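DITP/XTP pyrophosphatase (Mycobacteroides abscessus, PDB 6WWD) probably hydrolyses non-canonical purine nucleoside triphosphates such as XTP, dITP and ITP to monophosphates and diphosphate, cleansing the nucleotide pool. Local coordinates at residues I112-R117 and I145-A150. Sequence-based numbering, arbitrary orientation.
Sequences IPDERR and IARIPA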
ATOM      1  N   ILE D 112      -8.164  14.515  14.603  1.00 31.20           N
ATOM      2  CA  ILE D 112      -7.306  13.339  14.674  1.00 29.96           C
ATOM      3  C   ILE D 112      -6.381  13.489  15.877  1.00 28.94           C
ATOM      4  O   ILE D 112      -5.670  14.501  15.970  1.00 28.67           O
ATOM      5  CB  ILE D 112      -6.503  13.151  13.384  1.00 23.91           C
ATOM      6  CG1 ILE D 112      -7.445  13.097  12.174  1.00 26.33           C
ATOM      7  CG2 ILE D 112      -5.671  11.893  13.467  1.00 29.05           C
ATOM      8  CD1 ILE D 112      -8.728  12.275  12.422  1.00 28.51           C
ATOM      9  N   PRO D 113      -6.359  12.531  16.804  1.00 32.04           N
ATOM     10  CA  PRO D 113      -5.499  12.651  17.987  1.00 33.97           C
ATOM     11  C   PRO D 113      -4.022  12.567  17.628  1.00 33.60           C
ATOM     12  O   PRO D 113      -3.640  11.982  16.615  1.00 27.65           O
ATOM     13  CB  PRO D 113      -5.929  11.467  18.859  1.00 36.19           C
ATOM     14  CG  PRO D 113      -6.544  10.498  17.910  1.00 35.70           C
ATOM     15  CD  PRO D 113      -7.183  11.311  16.831  1.00 32.14           C
ATOM     16  N   ASP D 114      -3.187  13.155  18.502  1.00 36.59           N
ATOM     17  CA  ASP D 114      -1.758  13.326  18.214  1.00 34.88           C
ATOM     18  C   ASP D 114      -1.108  12.039  17.746  1.00 34.49           C
ATOM     19  O   ASP D 114      -0.355  12.042  16.766  1.00 31.94           O
ATOM     20  CB  ASP D 114      -1.000  13.840  19.443  1.00 39.45           C
ATOM     21  CG  ASP D 114      -1.241  15.314  19.735  1.00 44.21           C
ATOM     22  OD1 ASP D 114      -1.562  16.102  18.815  1.00 41.45           O
ATOM     23  OD2 ASP D 114      -1.060  15.698  20.905  1.00 62.54           O
ATOM     24  N   GLU D 115      -1.429  10.922  18.402  1.00 41.14           N
ATOM     25  CA  GLU D 115      -0.782   9.649  18.109  1.00 36.76           C
ATOM     26  C   GLU D 115      -0.980   9.209  16.671  1.00 35.82           C
ATOM     27  O   GLU D 115      -0.172   8.427  16.157  1.00 43.69           O
ATOM     28  CB  GLU D 115      -1.307   8.560  19.046  1.00 44.42           C
ATOM     29  CG  GLU D 115      -1.268   8.915  20.528  1.00 56.03           C
ATOM     30  CD  GLU D 115      -2.448   9.768  20.975  1.00 59.27           C
ATOM     31  OE1 GLU D 115      -2.210  10.829  21.595  1.00 62.96           O
ATOM     32  OE2 GLU D 115      -3.608   9.378  20.709  1.00 56.06           O
ATOM     33  N   ARG D 116      -2.021   9.700  16.003  1.00 31.91           N
ATOM     34  CA  ARG D 116      -2.335   9.296  14.639  1.00 28.05           C
ATOM     35  C   ARG D 116      -2.070  10.411  13.637  1.00 22.58           C
ATOM     36  O   ARG D 116      -2.477  10.311  12.474  1.00 18.54           O
ATOM     37  CB  ARG D 116      -3.784   8.821  14.582  1.00 34.73           C
ATOM     38  CG  ARG D 116      -4.038   7.696  15.599  1.00 33.02           C
ATOM     39  CD  ARG D 116      -5.514   7.444  15.869  1.00 34.50           C
ATOM     40  NE  ARG D 116      -6.305   7.335  14.648  1.00 34.76           N
ATOM     41  CZ  ARG D 116      -7.632   7.441  14.606  1.00 38.32           C
ATOM     42  NH1 ARG D 116      -8.328   7.645  15.725  1.00 32.50           N
ATOM     43  NH2 ARG D 116      -8.265   7.340  13.438  1.00 34.04           N
ATOM     44  N   ARG D 117      -1.374  11.463  14.055  1.00 20.08           N
ATOM     45  CA  ARG D 117      -1.061  12.571  13.174  1.00 20.17           C
ATOM     46  C   ARG D 117       0.285  12.411  12.472  1.00 15.85           C
ATOM     47  O   ARG D 117       0.848  13.409  12.026  1.00 14.98           O
ATOM     48  CB  ARG D 117      -1.116  13.887  13.960  1.00 20.63           C
ATOM     49  CG  ARG D 117      -2.471  14.165  14.623  1.00 23.53           C
ATOM     50  CD  ARG D 117      -2.492  15.501  15.363  1.00 27.28           C
ATOM     51  NE  ARG D 117      -2.490  16.611  14.405  1.00 18.98           N
ATOM     52  CZ  ARG D 117      -3.568  17.091  13.793  1.00 24.50           C
ATOM     53  NH1 ARG D 117      -4.777  16.586  14.037  1.00 23.27           N
ATOM     54  NH2 ARG D 117      -3.433  18.085  12.935  1.00 19.51           N
ATOM     55  N   ILE D 145       1.841  16.127  12.074  1.00 13.91           N
ATOM     56  CA  ILE D 145       1.198  17.386  11.718  1.00 15.50           C
ATOM     57  C   ILE D 145       0.765  18.108  12.988  1.00 16.02           C
ATOM     58  O   ILE D 145       0.080  17.533  13.841  1.00 16.61           O
ATOM     59  CB  ILE D 145       0.003  17.152  10.779  1.00 14.82           C
ATOM     60  CG1 ILE D 145       0.446  16.369   9.530  1.00 13.75           C
ATOM     61  CG2 ILE D 145      -0.664  18.488  10.420  1.00 13.85           C
ATOM     62  CD1 ILE D 145       1.627  16.985   8.784  1.00 11.25           C
ATOM     63  N   ALA D 146       1.151  19.378  13.107  1.00 15.29           N
ATOM     64  CA  ALA D 146       0.706  20.196  14.223  1.00 19.22           C
ATOM     65  C   ALA D 146      -0.800  20.450  14.156  1.00 20.44           C
ATOM     66  O   ALA D 146      -1.463  20.254  13.132  1.00 17.30           O
ATOM     67  CB  ALA D 146       1.448  21.538  14.240  1.00 20.07           C
ATOM     68  N   ARG D 147      -1.333  20.943  15.266  1.00 23.41           N
ATOM     69  CA  ARG D 147      -2.730  21.334  15.330  1.00 24.51           C
ATOM     70  C   ARG D 147      -2.933  22.791  14.974  1.00 25.11           C
ATOM     71  O   ARG D 147      -4.015  23.159  14.511  1.00 26.26           O
ATOM     72  CB  ARG D 147      -3.283  21.065  16.727  1.00 23.71           C
ATOM     73  CG  ARG D 147      -3.211  19.613  17.056  1.00 27.58           C
ATOM     74  CD  ARG D 147      -4.085  19.254  18.223  1.00 35.50           C
ATOM     75  NE  ARG D 147      -3.983  17.823  18.482  1.00 42.89           N
ATOM     76  CZ  ARG D 147      -4.857  16.921  18.053  1.00 38.43           C
ATOM     77  NH1 ARG D 147      -5.923  17.293  17.354  1.00 36.15           N
ATOM     78  NH2 ARG D 147      -4.668  15.644  18.333  1.00 41.54           N
ATOM     79  N   ILE D 148      -1.931  23.634  15.216  1.00 28.35           N
ATOM     80  CA  ILE D 148      -1.961  25.032  14.777  1.00 23.58           C
ATOM     81  C   ILE D 148      -0.591  25.416  14.248  1.00 22.77           C
ATOM     82  O   ILE D 148       0.445  24.980  14.766  1.00 24.69           O
ATOM     83  CB  ILE D 148      -2.381  25.991  15.923  1.00 31.29           C
ATOM     84  CG1 ILE D 148      -1.416  25.894  17.099  1.00 28.02           C
ATOM     85  CG2 ILE D 148      -3.808  25.713  16.379  1.00 34.87           C
ATOM     86  CD1 ILE D 148      -1.698  26.862  18.179  1.00 37.66           C
ATOM     87  N   PRO D 149      -0.560  26.269  13.223  1.00 25.46           N
ATOM     88  CA  PRO D 149       0.731  26.658  12.638  1.00 24.26           C
ATOM     89  C   PRO D 149       1.562  27.482  13.607  1.00 22.72           C
ATOM     90  O   PRO D 149       1.032  28.228  14.425  1.00 22.74           O
ATOM     91  CB  PRO D 149       0.334  27.493  11.413  1.00 21.56           C
ATOM     92  CG  PRO D 149      -1.136  27.193  11.192  1.00 24.69           C
ATOM     93  CD  PRO D 149      -1.690  26.926  12.546  1.00 21.00           C
ATOM     94  N   ALA D 150       2.883  27.328  13.511  1.00 20.60           N
ATOM     95  CA  ALA D 150       3.811  28.133  14.291  1.00 23.34           C
ATOM     96  C   ALA D 150       5.104  28.296  13.508  1.00 23.46           C
ATOM     97  O   ALA D 150       5.456  27.451  12.684  1.00 19.75           O
ATOM     98  CB  ALA D 150       4.093  27.532  15.672  1.00 21.31           C
TER
HETATM   99  O   HOH W   1       0.449  17.233  16.647  1.00 26.84           O
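Arg117 reaches across to the backbone of Ile145 and Ala146, joining two loops of the HAM1 NTPase family fold where strand 118-128 begins and its antiparallel neighbour 134-145 ends. The pairing at this margin is marked by Ile145 N bonded to Arg117 O at 2.9 Å. A bend at chi3 (71°) in the Arg117 side chain brings the guanidinium edge-on to the carbonyls of Ile145 and Ala146: NE donates almost straight to Ile145 O (2.8 Å, 170°), which lies in the guanidinium plane, while NH2 reaches Ala146 O from above that carbonyl's plane. On the remaining nitrogen, NH1 meets a lone pair of Ile112 O at 3.0 Å, within its own segment, and also bonds Leu109 O. With all three nitrogens engaged, the rotation of this buried group is fixed.

Arg147 comes from the other loop and crosses Arg117 at about a right angle, its CG over one guanidinium face and its own guanidinium plane turned 40° from that of Arg117. The like charges approach to 3.6 Å between the two NH1 atoms; Asp114 probably offsets this, as Arg147 NE meets Asp114 OD1 in a salt bridge (3.0 Å), approaching from above the carboxylate plane. Arg147 NH2 adds a weak bond to Ile112 O. A water donates to both Asp114 OD1 and, at 2.8 Å, Ile145 O.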